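Local coordinates for ribosome-inactivating protein 3 (Zea mays, PDB 2PQG), which belongs to the plant ribosome-inactivating protein family, whose members combine a mixed beta-sheet with several alpha-helices, at residues 31-36 with 226-231; 36-41 with 251-256; 69-74 with 187-192; 219-224 with 258-263. All coordinates share one frame; numbering follows the deposited sequence.

Contact 1. Residues 31-36 with 226-231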
loop_
_atom_site.group_PDB
_atom_site.type_symbol
_atom_site.label_atom_id
_atom_site.label_comp_id
_atom_site.label_asym_id
_atom_site.label_seq_id
_atom_site.Cartn_x
_atom_site.Cartn_y
_atom_site.Cartn_z
ATOM N N THR A 31 2.040 -8.678 -18.846
ATOM C CA THR A 31 2.385 -8.811 -20.257
ATOM C C THR A 31 3.695 -8.111 -20.539
ATOM O O THR A 31 4.111 -7.233 -19.787
ATOM C CB THR A 31 1.297 -8.210 -21.197
ATOM O OG1 THR A 31 1.105 -6.816 -20.908
ATOM C CG2 THR A 31 -0.021 -8.957 -21.034
ATOM N N ASP A 32 4.353 -8.511 -21.618
ATOM C CA ASP A 32 5.610 -7.895 -21.996
ATOM C C ASP A 32 5.343 -6.955 -23.166
ATOM O O ASP A 32 5.018 -7.401 -24.262
ATOM C CB ASP A 32 6.627 -8.970 -22.387
ATOM C CG ASP A 32 8.002 -8.392 -22.686
ATOM O OD1 ASP A 32 8.935 -9.175 -22.973
ATOM O OD2 ASP A 32 8.156 -7.153 -22.638
ATOM N N HIS A 33 5.449 -5.652 -22.917
ATOM C CA HIS A 33 5.236 -4.645 -23.953
ATOM C C HIS A 33 6.608 -4.229 -24.482
ATOM O O HIS A 33 7.530 -3.980 -23.701
ATOM C CB HIS A 33 4.522 -3.423 -23.372
ATOM C CG HIS A 33 3.865 -2.547 -24.403
ATOM N ND1 HIS A 33 2.538 -2.667 -24.740
ATOM C CD2 HIS A 33 4.355 -1.523 -25.145
ATOM C CE1 HIS A 33 2.229 -1.750 -25.648
ATOM N NE2 HIS A 33 3.313 -1.045 -25.907
ATOM N N LYS A 34 6.742 -4.163 -25.804
ATOM C CA LYS A 34 8.005 -3.775 -26.428
ATOM C C LYS A 34 8.325 -2.323 -26.063
ATOM O O LYS A 34 7.449 -1.456 -26.120
ATOM C CB LYS A 34 7.901 -3.924 -27.952
ATOM C CG LYS A 34 9.197 -3.644 -28.707
ATOM C CD LYS A 34 8.931 -3.229 -30.153
ATOM C CE LYS A 34 8.819 -4.420 -31.094
ATOM N NZ LYS A 34 7.757 -5.377 -30.688
ATOM N N GLY A 35 9.570 -2.059 -25.679
ATOM C CA GLY A 35 9.947 -0.701 -25.326
ATOM C C GLY A 35 9.693 -0.344 -23.875
ATOM O O GLY A 35 10.037 0.749 -23.432
ATOM N N ILE A 36 9.087 -1.265 -23.135
ATOM C CA ILE A 36 8.791 -1.052 -21.725
ATOM C C ILE A 36 9.515 -2.119 -20.897
ATOM O O ILE A 36 9.113 -3.284 -20.884
ATOM C CB ILE A 36 7.261 -1.136 -21.460
ATOM C CG1 ILE A 36 6.530 -0.106 -22.321
ATOM C CG2 ILE A 36 6.961 -0.868 -19.993
ATOM C CD1 ILE A 36 5.027 -0.016 -22.063
ATOM N N ALA A 226 4.233 7.636 -18.845
ATOM C CA ALA A 226 5.509 7.970 -19.460
ATOM C C ALA A 226 6.186 6.687 -19.929
ATOM O O ALA A 226 6.837 6.668 -20.974
ATOM C CB ALA A 226 6.407 8.702 -18.465
ATOM N N ALA A 227 6.036 5.614 -19.155
ATOM C CA ALA A 227 6.644 4.340 -19.518
ATOM C C ALA A 227 6.200 3.976 -20.926
ATOM O O ALA A 227 7.006 3.543 -21.754
ATOM C CB ALA A 227 6.231 3.260 -18.535
ATOM N N PHE A 228 4.910 4.166 -21.189
ATOM C CA PHE A 228 4.339 3.871 -22.500
ATOM C C PHE A 228 4.770 4.884 -23.564
ATOM O O PHE A 228 4.994 4.519 -24.722
ATOM C CB PHE A 228 2.810 3.824 -22.421
ATOM C CG PHE A 228 2.266 2.494 -21.967
ATOM C CD1 PHE A 228 2.391 2.076 -20.642
ATOM C CD2 PHE A 228 1.631 1.652 -22.876
ATOM C CE1 PHE A 228 1.897 0.837 -20.235
ATOM C CE2 PHE A 228 1.136 0.413 -22.479
ATOM C CZ PHE A 228 1.265 0.006 -21.156
ATOM N N GLU A 229 4.883 6.153 -23.176
ATOM C CA GLU A 229 5.313 7.184 -24.113
ATOM C C GLU A 229 6.756 6.940 -24.553
ATOM O O GLU A 229 7.104 7.184 -25.708
ATOM C CB GLU A 229 5.213 8.575 -23.483
ATOM C CG GLU A 229 5.858 9.659 -24.342
ATOM C CD GLU A 229 5.676 11.062 -23.793
ATOM O OE1 GLU A 229 6.334 11.986 -24.324
ATOM O OE2 GLU A 229 4.878 11.246 -22.843
ATOM N N TRP A 230 7.589 6.471 -23.623
ATOM C CA TRP A 230 8.989 6.204 -23.924
ATOM C C TRP A 230 9.143 4.943 -24.748
ATOM O O TRP A 230 10.198 4.697 -25.344
ATOM C CB TRP A 230 9.821 6.133 -22.633
ATOM C CG TRP A 230 10.276 7.485 -22.160
ATOM C CD1 TRP A 230 10.702 8.528 -22.933
ATOM C CD2 TRP A 230 10.384 7.922 -20.803
ATOM N NE1 TRP A 230 11.071 9.589 -22.139
ATOM C CE2 TRP A 230 10.884 9.245 -20.827
ATOM C CE3 TRP A 230 10.110 7.324 -19.567
ATOM C CZ2 TRP A 230 11.115 9.981 -19.664
ATOM C CZ3 TRP A 230 10.341 8.060 -18.408
ATOM C CH2 TRP A 230 10.838 9.375 -18.469
ATOM N N ALA A 231 8.093 4.129 -24.766
ATOM C CA ALA A 231 8.082 2.917 -25.579
ATOM C C ALA A 231 8.011 3.399 -27.049
ATOM O O ALA A 231 8.644 2.828 -27.938
ATOM C CB ALA A 231 6.852 2.081 -25.269
HETATM O O HOH W 1 9.306 2.722 -21.635
#
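Ile-36 and Phe-228 meet where a type II beta turn, His-33 to Ile-36, packs on the last turns of helix 220-232 in this ribosome-inactivating protein fold. The CD1 methyl of Ile-36 sits over the centre of the Phe-228 ring, 3.5 Å from its centroid and only 6° off the normal, a CH-pi contact. Phe-228 in turn presents an edge to a face of the His-33 imidazole, an edge-to-face pair with centroids 5.0 Å apart and planes at 50°; CE2 of Phe-228 does the touching, toward the rim of the imidazole. With CG1 beside its backbone N (chi1 -58°), Ile-36 also lays CG1 against Ala-231 CB at 3.7 Å.

Behind these side chains the turn itself is fixed by Ile-36 N donating to His-33 O (3.2 Å). Gly-35 is where the turn comes nearest the helix, its CA 4.1 Å from Ala-231 CA. Further out, the Trp-230 indole leads away from the loop and gives its N-H to Ala-236 O, while Thr-31 pairs through its backbone with Val-40. A water donates to Gly-35 O at 2.8 Å; its apparent second bond, to the helical carbonyl Ala-227 O, is too short to be trusted.

Contact 2. Residues 36-41 with 251-256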
loop_
_atom_site.group_PDB
_atom_site.type_symbol
_atom_site.label_atom_id
_atom_site.label_comp_id
_atom_site.label_asym_id
_atom_site.label_seq_id
_atom_site.Cartn_x
_atom_site.Cartn_y
_atom_site.Cartn_z
ATOM N N ILE A 36 9.087 -1.265 -23.135
ATOM C CA ILE A 36 8.791 -1.052 -21.725
ATOM C C ILE A 36 9.515 -2.119 -20.897
ATOM O O ILE A 36 9.113 -3.284 -20.884
ATOM C CB ILE A 36 7.261 -1.136 -21.460
ATOM C CG1 ILE A 36 6.530 -0.106 -22.321
ATOM C CG2 ILE A 36 6.961 -0.868 -19.993
ATOM C CD1 ILE A 36 5.027 -0.016 -22.063
ATOM N N PHE A 37 10.588 -1.720 -20.218
ATOM C CA PHE A 37 11.364 -2.642 -19.396
ATOM C C PHE A 37 10.507 -3.373 -18.362
ATOM O O PHE A 37 10.582 -4.592 -18.248
ATOM C CB PHE A 37 12.489 -1.892 -18.676
ATOM C CG PHE A 37 13.566 -1.371 -19.590
ATOM C CD1 PHE A 37 14.297 -0.234 -19.240
ATOM C CD2 PHE A 37 13.868 -2.021 -20.789
ATOM C CE1 PHE A 37 15.313 0.253 -20.068
ATOM C CE2 PHE A 37 14.883 -1.544 -21.627
ATOM C CZ PHE A 37 15.606 -0.403 -21.264
ATOM N N GLN A 38 9.689 -2.636 -17.615
ATOM C CA GLN A 38 8.846 -3.239 -16.589
ATOM C C GLN A 38 7.639 -3.989 -17.123
ATOM O O GLN A 38 7.089 -3.642 -18.164
ATOM C CB GLN A 38 8.311 -2.177 -15.623
ATOM C CG GLN A 38 9.352 -1.287 -14.991
ATOM C CD GLN A 38 9.653 -0.061 -15.824
ATOM O OE1 GLN A 38 9.237 0.040 -16.982
ATOM N NE2 GLN A 38 10.387 0.880 -15.241
ATOM N N PRO A 39 7.220 -5.046 -16.413
ATOM C CA PRO A 39 6.056 -5.825 -16.823
ATOM C C PRO A 39 4.832 -4.923 -16.703
ATOM O O PRO A 39 4.774 -4.066 -15.820
ATOM C CB PRO A 39 6.026 -6.955 -15.801
ATOM C CG PRO A 39 7.458 -7.201 -15.556
ATOM C CD PRO A 39 8.026 -5.801 -15.437
ATOM N N VAL A 40 3.859 -5.125 -17.586
ATOM C CA VAL A 40 2.634 -4.335 -17.588
ATOM C C VAL A 40 1.524 -5.124 -16.897
ATOM O O VAL A 40 1.190 -6.238 -17.319
ATOM C CB VAL A 40 2.199 -4.015 -19.027
ATOM C CG1 VAL A 40 1.052 -3.020 -19.018
ATOM C CG2 VAL A 40 3.376 -3.471 -19.805
ATOM N N LEU A 41 0.958 -4.543 -15.840
ATOM C CA LEU A 41 -0.103 -5.189 -15.076
ATOM C C LEU A 41 -1.372 -5.381 -15.898
ATOM O O LEU A 41 -1.546 -4.751 -16.940
ATOM C CB LEU A 41 -0.422 -4.365 -13.830
ATOM C CG LEU A 41 0.723 -4.245 -12.829
ATOM C CD1 LEU A 41 0.344 -3.252 -11.749
ATOM C CD2 LEU A 41 1.034 -5.595 -12.225
ATOM N N GLU A 251 16.375 5.908 -15.904
ATOM C CA GLU A 251 16.265 6.244 -14.490
ATOM C C GLU A 251 14.934 5.681 -13.998
ATOM O O GLU A 251 14.817 5.211 -12.864
ATOM C CB GLU A 251 16.290 7.757 -14.284
ATOM C CG GLU A 251 17.492 8.453 -14.891
ATOM C CD GLU A 251 17.730 9.833 -14.295
ATOM O OE1 GLU A 251 16.741 10.487 -13.881
ATOM O OE2 GLU A 251 18.905 10.269 -14.254
ATOM N N ALA A 252 13.935 5.724 -14.871
ATOM C CA ALA A 252 12.616 5.220 -14.545
ATOM C C ALA A 252 12.693 3.732 -14.207
ATOM O O ALA A 252 11.920 3.241 -13.382
ATOM C CB ALA A 252 11.666 5.449 -15.713
ATOM N N ALA A 253 13.627 3.021 -14.835
ATOM C CA ALA A 253 13.783 1.594 -14.587
ATOM C C ALA A 253 14.374 1.332 -13.200
ATOM O O ALA A 253 14.300 0.221 -12.668
ATOM C CB ALA A 253 14.663 0.966 -15.662
ATOM N N ARG A 254 14.958 2.354 -12.599
ATOM C CA ARG A 254 15.549 2.225 -11.266
ATOM C C ARG A 254 14.525 2.614 -10.205
ATOM O O ARG A 254 14.806 2.555 -9.000
ATOM C CB ARG A 254 16.727 3.178 -11.131
ATOM C CG ARG A 254 18.055 2.644 -11.596
ATOM C CD ARG A 254 19.113 2.763 -10.507
ATOM N NE ARG A 254 18.873 1.847 -9.392
ATOM C CZ ARG A 254 19.711 1.669 -8.373
ATOM N NH1 ARG A 254 20.852 2.346 -8.322
ATOM N NH2 ARG A 254 19.414 0.810 -7.406
ATOM N N ILE A 255 13.318 2.944 -10.645
ATOM C CA ILE A 255 12.286 3.473 -9.780
ATOM C C ILE A 255 11.002 2.676 -9.690
ATOM O O ILE A 255 10.540 2.361 -8.598
ATOM C CB ILE A 255 11.987 4.917 -10.274
ATOM C CG1 ILE A 255 13.182 5.842 -9.998
ATOM C CG2 ILE A 255 10.725 5.463 -9.660
ATOM C CD1 ILE A 255 13.001 7.248 -10.538
ATOM N N VAL A 256 10.410 2.413 -10.849
ATOM C CA VAL A 256 9.180 1.632 -10.904
ATOM C C VAL A 256 9.507 0.217 -11.361
ATOM O O VAL A 256 10.322 0.010 -12.260
ATOM C CB VAL A 256 8.134 2.235 -11.865
ATOM C CG1 VAL A 256 7.425 3.394 -11.189
ATOM C CG2 VAL A 256 8.812 2.696 -13.140
#
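Gln-38 carries the polar part of this contact, reaching from the loop after helix 15-27 to the chain that leaves helix 249-252. Its NE2 donates to Val-256 O over 3.1 Å with an N-H...O angle of 149°. The acceptor lies close to the amide plane of Gln-38, whereas the nitrogen approaches from above the carbonyl plane of Val-256, 40° out of it. Chi1 of -53°, with CG beside the backbone N, places Gln-38 CG 3.2 Å from Val-256 O, and the bend at chi2 turns the amide back to bring NE2 to the same oxygen. Ala-252 O accepts from the backbone N of both Ile-255 and Val-256, which holds the turn that offers Val-256 O.

The apolar pair is Phe-37 CD1, at an edge of its ring, with Ala-253 CB at 3.8 Å. Separately, the amide lies against a valine methyl, Gln-38 NE2 to Val-256 CG2 at 3.2 Å.

This is loop-to-loop packing in the ribosome-inactivating protein fold, a side-chain amide joining the loop before strand 51-57 to the turn following helix 249-252. Val-256 also packs on Ile-223 of helix 220-232, Ile-255 pairs through its backbone with Thr-192 of helix 191-199, and Pro-39 touches Ile-27 of helix 15-27.

Contact 3. Residues 69-74 with 187-192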
loop_
_atom_site.group_PDB
_atom_site.type_symbol
_atom_site.label_atom_id
_atom_site.label_comp_id
_atom_site.label_asym_id
_atom_site.label_seq_id
_atom_site.Cartn_x
_atom_site.Cartn_y
_atom_site.Cartn_z
ATOM N N MET A 69 -5.126 -6.883 -8.575
ATOM C CA MET A 69 -3.963 -7.191 -9.395
ATOM C C MET A 69 -3.731 -6.115 -10.448
ATOM O O MET A 69 -2.587 -5.822 -10.790
ATOM C CB MET A 69 -4.148 -8.540 -10.082
ATOM C CG MET A 69 -3.518 -9.677 -9.335
ATOM S SD MET A 69 -1.747 -9.635 -9.613
ATOM C CE MET A 69 -1.664 -10.731 -10.993
ATOM N N ASP A 70 -4.809 -5.513 -10.949
ATOM C CA ASP A 70 -4.663 -4.499 -11.982
ATOM C C ASP A 70 -3.883 -3.235 -11.589
ATOM O O ASP A 70 -3.069 -2.752 -12.373
ATOM C CB ASP A 70 -6.032 -4.132 -12.598
ATOM C CG ASP A 70 -7.099 -3.827 -11.563
ATOM O OD1 ASP A 70 -6.747 -3.463 -10.424
ATOM O OD2 ASP A 70 -8.297 -3.940 -11.906
ATOM N N ASN A 71 -4.105 -2.694 -10.394
ATOM C CA ASN A 71 -3.357 -1.500 -10.003
ATOM C C ASN A 71 -2.494 -1.726 -8.762
ATOM O O ASN A 71 -1.851 -0.802 -8.265
ATOM C CB ASN A 71 -4.299 -0.315 -9.771
ATOM C CG ASN A 71 -5.254 -0.544 -8.625
ATOM O OD1 ASN A 71 -4.990 -1.348 -7.728
ATOM N ND2 ASN A 71 -6.369 0.176 -8.637
ATOM N N LEU A 72 -2.472 -2.968 -8.284
ATOM C CA LEU A 72 -1.706 -3.359 -7.100
ATOM C C LEU A 72 -2.029 -2.520 -5.870
ATOM O O LEU A 72 -1.139 -2.176 -5.091
ATOM C CB LEU A 72 -0.192 -3.307 -7.370
ATOM C CG LEU A 72 0.450 -4.472 -8.139
ATOM C CD1 LEU A 72 1.968 -4.371 -8.056
ATOM C CD2 LEU A 72 -0.006 -5.800 -7.549
ATOM N N TYR A 73 -3.302 -2.197 -5.679
ATOM C CA TYR A 73 -3.662 -1.398 -4.524
ATOM C C TYR A 73 -4.610 -2.110 -3.586
ATOM O O TYR A 73 -5.462 -2.884 -4.009
ATOM C CB TYR A 73 -4.282 -0.078 -4.956
ATOM C CG TYR A 73 -3.974 1.050 -3.998
ATOM C CD1 TYR A 73 -2.697 1.604 -3.940
ATOM C CD2 TYR A 73 -4.956 1.562 -3.150
ATOM C CE1 TYR A 73 -2.404 2.645 -3.061
ATOM C CE2 TYR A 73 -4.674 2.600 -2.265
ATOM C CZ TYR A 73 -3.397 3.140 -2.228
ATOM O OH TYR A 73 -3.123 4.184 -1.375
ATOM N N LEU A 74 -4.456 -1.817 -2.301
ATOM C CA LEU A 74 -5.267 -2.414 -1.241
ATOM C C LEU A 74 -6.734 -1.990 -1.279
ATOM O O LEU A 74 -7.038 -0.805 -1.409
ATOM C CB LEU A 74 -4.667 -2.032 0.112
ATOM C CG LEU A 74 -5.286 -2.563 1.395
ATOM C CD1 LEU A 74 -5.100 -4.059 1.478
ATOM C CD2 LEU A 74 -4.609 -1.895 2.570
ATOM N N GLY A 187 5.545 -1.114 -2.222
ATOM C CA GLY A 187 6.796 -1.843 -2.231
ATOM C C GLY A 187 6.831 -2.697 -3.491
ATOM O O GLY A 187 7.888 -2.887 -4.100
ATOM N N LEU A 188 5.664 -3.205 -3.889
ATOM C CA LEU A 188 5.549 -4.044 -5.078
ATOM C C LEU A 188 5.650 -3.210 -6.368
ATOM O O LEU A 188 6.309 -3.612 -7.329
ATOM C CB LEU A 188 4.220 -4.817 -5.050
ATOM C CG LEU A 188 3.982 -5.872 -3.959
ATOM C CD1 LEU A 188 2.525 -6.304 -3.979
ATOM C CD2 LEU A 188 4.889 -7.074 -4.161
ATOM N N ARG A 189 4.999 -2.051 -6.381
ATOM C CA ARG A 189 5.027 -1.163 -7.539
ATOM C C ARG A 189 6.403 -0.551 -7.808
ATOM O O ARG A 189 6.883 -0.547 -8.941
ATOM C CB ARG A 189 4.056 0.001 -7.345
ATOM C CG ARG A 189 2.590 -0.299 -7.481
ATOM C CD ARG A 189 1.825 0.943 -7.066
ATOM N NE ARG A 189 0.389 0.789 -7.228
ATOM C CZ ARG A 189 -0.489 1.755 -6.988
ATOM N NH1 ARG A 189 -0.068 2.939 -6.570
ATOM N NH2 ARG A 189 -1.783 1.545 -7.185
ATOM N N PHE A 190 7.021 -0.012 -6.763
ATOM C CA PHE A 190 8.309 0.653 -6.899
ATOM C C PHE A 190 9.484 -0.094 -6.307
ATOM O O PHE A 190 9.459 -0.444 -5.125
ATOM C CB PHE A 190 8.266 2.031 -6.228
ATOM C CG PHE A 190 7.210 2.940 -6.758
ATOM C CD1 PHE A 190 5.884 2.800 -6.363
ATOM C CD2 PHE A 190 7.539 3.943 -7.660
ATOM C CE1 PHE A 190 4.898 3.658 -6.857
ATOM C CE2 PHE A 190 6.563 4.801 -8.155
ATOM C CZ PHE A 190 5.239 4.658 -7.757
ATOM N N ASN A 191 10.520 -0.328 -7.111
ATOM C CA ASN A 191 11.708 -0.983 -6.590
ATOM C C ASN A 191 12.534 0.072 -5.844
ATOM O O ASN A 191 13.523 -0.245 -5.185
ATOM C CB ASN A 191 12.533 -1.653 -7.700
ATOM C CG ASN A 191 12.624 -0.823 -8.960
ATOM O OD1 ASN A 191 13.576 -0.948 -9.730
ATOM N ND2 ASN A 191 11.628 0.013 -9.192
ATOM N N THR A 192 12.117 1.332 -5.939
ATOM C CA THR A 192 12.811 2.391 -5.217
ATOM C C THR A 192 12.358 2.295 -3.749
ATOM O O THR A 192 13.116 2.589 -2.828
ATOM C CB THR A 192 12.488 3.800 -5.814
ATOM O OG1 THR A 192 13.154 4.815 -5.048
ATOM C CG2 THR A 192 10.985 4.055 -5.833
#
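Asn-71 O is gripped by two nitrogens of one guanidinium: Arg-189 NH2 donates to it over 2.6 Å and Arg-189 NE over 2.9 Å. The approach is side-on, with the oxygen in the guanidinium plane. NE comes almost straight on to the carbonyl, at a C=O...N angle of 161°, while NH2 is tilted 26° from the carbonyl plane. Two bonds to one atom fix the rotation of the guanidinium, and its chain is extended from CG to NE, reaching from the helix to the loop.

Tyr-73 CD1 lies over one face of the guanidinium, 3.4 Å from Arg-189 NH2, with ring and guanidinium planes 32° apart. The hydroxyl of Tyr-73 is bonded elsewhere, to Gly-107 O. Trp-220 makes a cation-pi contact with the same arginine, so the charged group lies among aromatic rings. Leu-72 and Arg-189 run past each other in opposite directions, Leu-72 CB 4.1 Å from Arg-189 CG, and Leu-72 CD1 rests on Leu-188 CB at 3.8 Å.

Asn-71 OD1 accepts a weak bond from Tyr-73 N, bracing the tight connection between strands 62-68 and 74-78. The arrangement is a buried arginine at the C-terminal end of helix 171-189 holding a beta-hairpin loop, a sheet-to-helix junction within the ribosome-inactivating protein fold.

Contact 4. Residues 219-224 with 258-263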
loop_
_atom_site.group_PDB
_atom_site.type_symbol
_atom_site.label_atom_id
_atom_site.label_comp_id
_atom_site.label_asym_id
_atom_site.label_seq_id
_atom_site.Cartn_x
_atom_site.Cartn_y
_atom_site.Cartn_z
ATOM N N LYS A 219 2.874 9.502 -7.963
ATOM C CA LYS A 219 2.654 9.731 -9.389
ATOM C C LYS A 219 2.810 8.454 -10.203
ATOM O O LYS A 219 3.130 8.495 -11.393
ATOM C CB LYS A 219 3.616 10.807 -9.912
ATOM C CG LYS A 219 3.246 12.224 -9.512
ATOM C CD LYS A 219 1.898 12.602 -10.082
ATOM C CE LYS A 219 1.533 14.041 -9.756
ATOM N NZ LYS A 219 1.239 14.266 -8.317
ATOM N N TRP A 220 2.569 7.318 -9.556
ATOM C CA TRP A 220 2.682 6.020 -10.205
ATOM C C TRP A 220 1.994 5.956 -11.558
ATOM O O TRP A 220 2.523 5.355 -12.495
ATOM C CB TRP A 220 2.082 4.936 -9.316
ATOM C CG TRP A 220 2.251 3.553 -9.869
ATOM C CD1 TRP A 220 3.432 2.911 -10.104
ATOM C CD2 TRP A 220 1.209 2.635 -10.244
ATOM N NE1 TRP A 220 3.194 1.647 -10.587
ATOM C CE2 TRP A 220 1.849 1.446 -10.669
ATOM C CE3 TRP A 220 -0.186 2.689 -10.221
ATOM C CZ2 TRP A 220 1.120 0.328 -11.120
ATOM C CZ3 TRP A 220 -0.905 1.567 -10.667
ATOM C CH2 TRP A 220 -0.243 0.399 -11.092
ATOM N N ASP A 221 0.805 6.551 -11.644
ATOM C CA ASP A 221 0.022 6.555 -12.880
ATOM C C ASP A 221 0.715 7.344 -13.943
ATOM O O ASP A 221 0.720 6.978 -15.118
ATOM C CB ASP A 221 -1.347 7.198 -12.676
ATOM C CG ASP A 221 -2.281 6.337 -11.871
ATOM O OD1 ASP A 221 -3.481 6.677 -11.797
ATOM O OD2 ASP A 221 -1.816 5.324 -11.308
ATOM N N ARG A 222 1.283 8.455 -13.515
ATOM C CA ARG A 222 1.958 9.325 -14.433
ATOM C C ARG A 222 3.230 8.721 -14.969
ATOM O O ARG A 222 3.486 8.800 -16.170
ATOM C CB ARG A 222 2.245 10.659 -13.781
ATOM C CG ARG A 222 2.537 11.698 -14.808
ATOM C CD ARG A 222 2.180 13.047 -14.294
ATOM N NE ARG A 222 3.298 13.673 -13.605
ATOM C CZ ARG A 222 3.160 14.697 -12.775
ATOM N NH1 ARG A 222 1.945 15.184 -12.543
ATOM N NH2 ARG A 222 4.228 15.240 -12.196
ATOM N N ILE A 223 4.043 8.121 -14.104
ATOM C CA ILE A 223 5.259 7.531 -14.630
ATOM C C ILE A 223 4.938 6.245 -15.395
ATOM O O ILE A 223 5.756 5.755 -16.168
ATOM C CB ILE A 223 6.369 7.338 -13.540
ATOM C CG1 ILE A 223 7.007 5.963 -13.680
ATOM C CG2 ILE A 223 5.850 7.646 -12.161
ATOM C CD1 ILE A 223 8.494 6.043 -13.850
ATOM N N SER A 224 3.727 5.720 -15.212
ATOM C CA SER A 224 3.318 4.538 -15.956
ATOM C C SER A 224 2.979 5.006 -17.367
ATOM O O SER A 224 3.302 4.329 -18.338
ATOM C CB SER A 224 2.098 3.877 -15.321
ATOM O OG SER A 224 2.475 3.164 -14.162
ATOM N N LEU A 258 6.746 -2.234 -11.657
ATOM C CA LEU A 258 5.591 -2.658 -12.438
ATOM C C LEU A 258 4.756 -1.453 -12.867
ATOM O O LEU A 258 4.362 -0.632 -12.033
ATOM C CB LEU A 258 4.726 -3.609 -11.613
ATOM C CG LEU A 258 5.391 -4.884 -11.090
ATOM C CD1 LEU A 258 4.494 -5.507 -10.024
ATOM C CD2 LEU A 258 5.652 -5.856 -12.232
ATOM N N VAL A 259 4.473 -1.347 -14.165
ATOM C CA VAL A 259 3.690 -0.221 -14.650
ATOM C C VAL A 259 2.230 -0.526 -14.889
ATOM O O VAL A 259 1.844 -1.645 -15.230
ATOM C CB VAL A 259 4.261 0.368 -15.949
ATOM C CG1 VAL A 259 5.667 0.860 -15.708
ATOM C CG2 VAL A 259 4.215 -0.661 -17.058
ATOM N N LYS A 260 1.430 0.516 -14.708
ATOM C CA LYS A 260 -0.006 0.467 -14.893
ATOM C C LYS A 260 -0.327 0.401 -16.391
ATOM O O LYS A 260 0.129 1.243 -17.181
ATOM C CB LYS A 260 -0.604 1.716 -14.268
ATOM C CG LYS A 260 -2.099 1.737 -14.180
ATOM C CD LYS A 260 -2.497 2.822 -13.203
ATOM C CE LYS A 260 -3.994 2.962 -13.091
ATOM N NZ LYS A 260 -4.672 2.211 -14.174
ATOM N N ASN A 261 -1.100 -0.616 -16.766
ATOM C CA ASN A 261 -1.489 -0.832 -18.151
ATOM C C ASN A 261 -2.315 0.315 -18.704
ATOM O O ASN A 261 -3.393 0.622 -18.184
ATOM C CB ASN A 261 -2.310 -2.114 -18.283
ATOM C CG ASN A 261 -2.272 -2.697 -19.694
ATOM O OD1 ASN A 261 -2.199 -1.969 -20.694
ATOM N ND2 ASN A 261 -2.334 -4.023 -19.776
ATOM N N GLN A 262 -1.809 0.939 -19.766
ATOM C CA GLN A 262 -2.521 2.029 -20.411
ATOM C C GLN A 262 -3.574 1.453 -21.361
ATOM O O GLN A 262 -4.593 2.091 -21.637
ATOM C CB GLN A 262 -1.549 2.926 -21.173
ATOM C CG GLN A 262 -0.791 3.882 -20.279
ATOM C CD GLN A 262 -1.422 4.048 -18.904
ATOM O OE1 GLN A 262 -0.988 3.419 -17.938
ATOM N NE2 GLN A 262 -2.451 4.886 -18.813
ATOM N N THR A 263 -3.328 0.244 -21.862
ATOM C CA THR A 263 -4.275 -0.422 -22.763
ATOM C C THR A 263 -5.224 -1.261 -21.899
ATOM O O THR A 263 -6.440 -0.939 -21.885
ATOM C CB THR A 263 -3.557 -1.369 -23.757
#
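Trp-220 holds CG anti to the backbone N (chi1 -176°), swinging its indole across to the chain at 258-260, and Lys-260 also carries CG opposite its own N, which lays CB over the indole face and carries CD out past CZ3 at the rim. The two side chains cross at about a right angle. Lys-260 CB lies 3.8 Å from the centroid of the six-membered ring of Trp-220, 24° off the normal, a CH-pi contact over one face. At the indole edge, Trp-220 NE1 donates to Leu-258 O over 2.9 Å, arriving nearly head-on to the carbonyl and with the oxygen close to the ring plane.

Here the first turns of helix 220-232 are joined to the C-terminal tail of the ribosome-inactivating protein fold. Ser-224 OG bridges the two segments: it accepts from Lys-260 N over 2.9 Å in a nearly straight bond (170°) and donates to Trp-220 O, one helical turn back, over 2.8 Å. The buried hydroxyl is thus held from two directions. It also lies near the indole face that carries Lys-260 CB.

Asp-221 OD2 touches the aliphatic part of Lys-260, but its charge is not in contact with the ammonium: Asp-221 OD2 to Lys-260 NZ is 5.1 Å. Lys-260 NZ instead makes a long, weak ion pair with Glu-44.

From the N terminus, the loop after helix 15-27 enters contact 1 and passes directly through the shared Ile-36 into contact 2. Contact 1 closes on helix 220-232 and contact 2 further along, at the end of helix 249-252 and the turn after it, so their loops cross. Both enclose contact 3, which joins the turn between strands 62-68 and 74-78 to the end of helix 171-189. Contact 4 opens after contact 3 has closed, at the start of helix 220-232, and ends in the C-terminal tail, crossing contacts 1 and 2. Backbone bonds connect neighbours: Leu-41 N probably pairs with Val-259 O between contacts 2 and 4, and Leu-258 N with Arg-189 O between contacts 4 and 3.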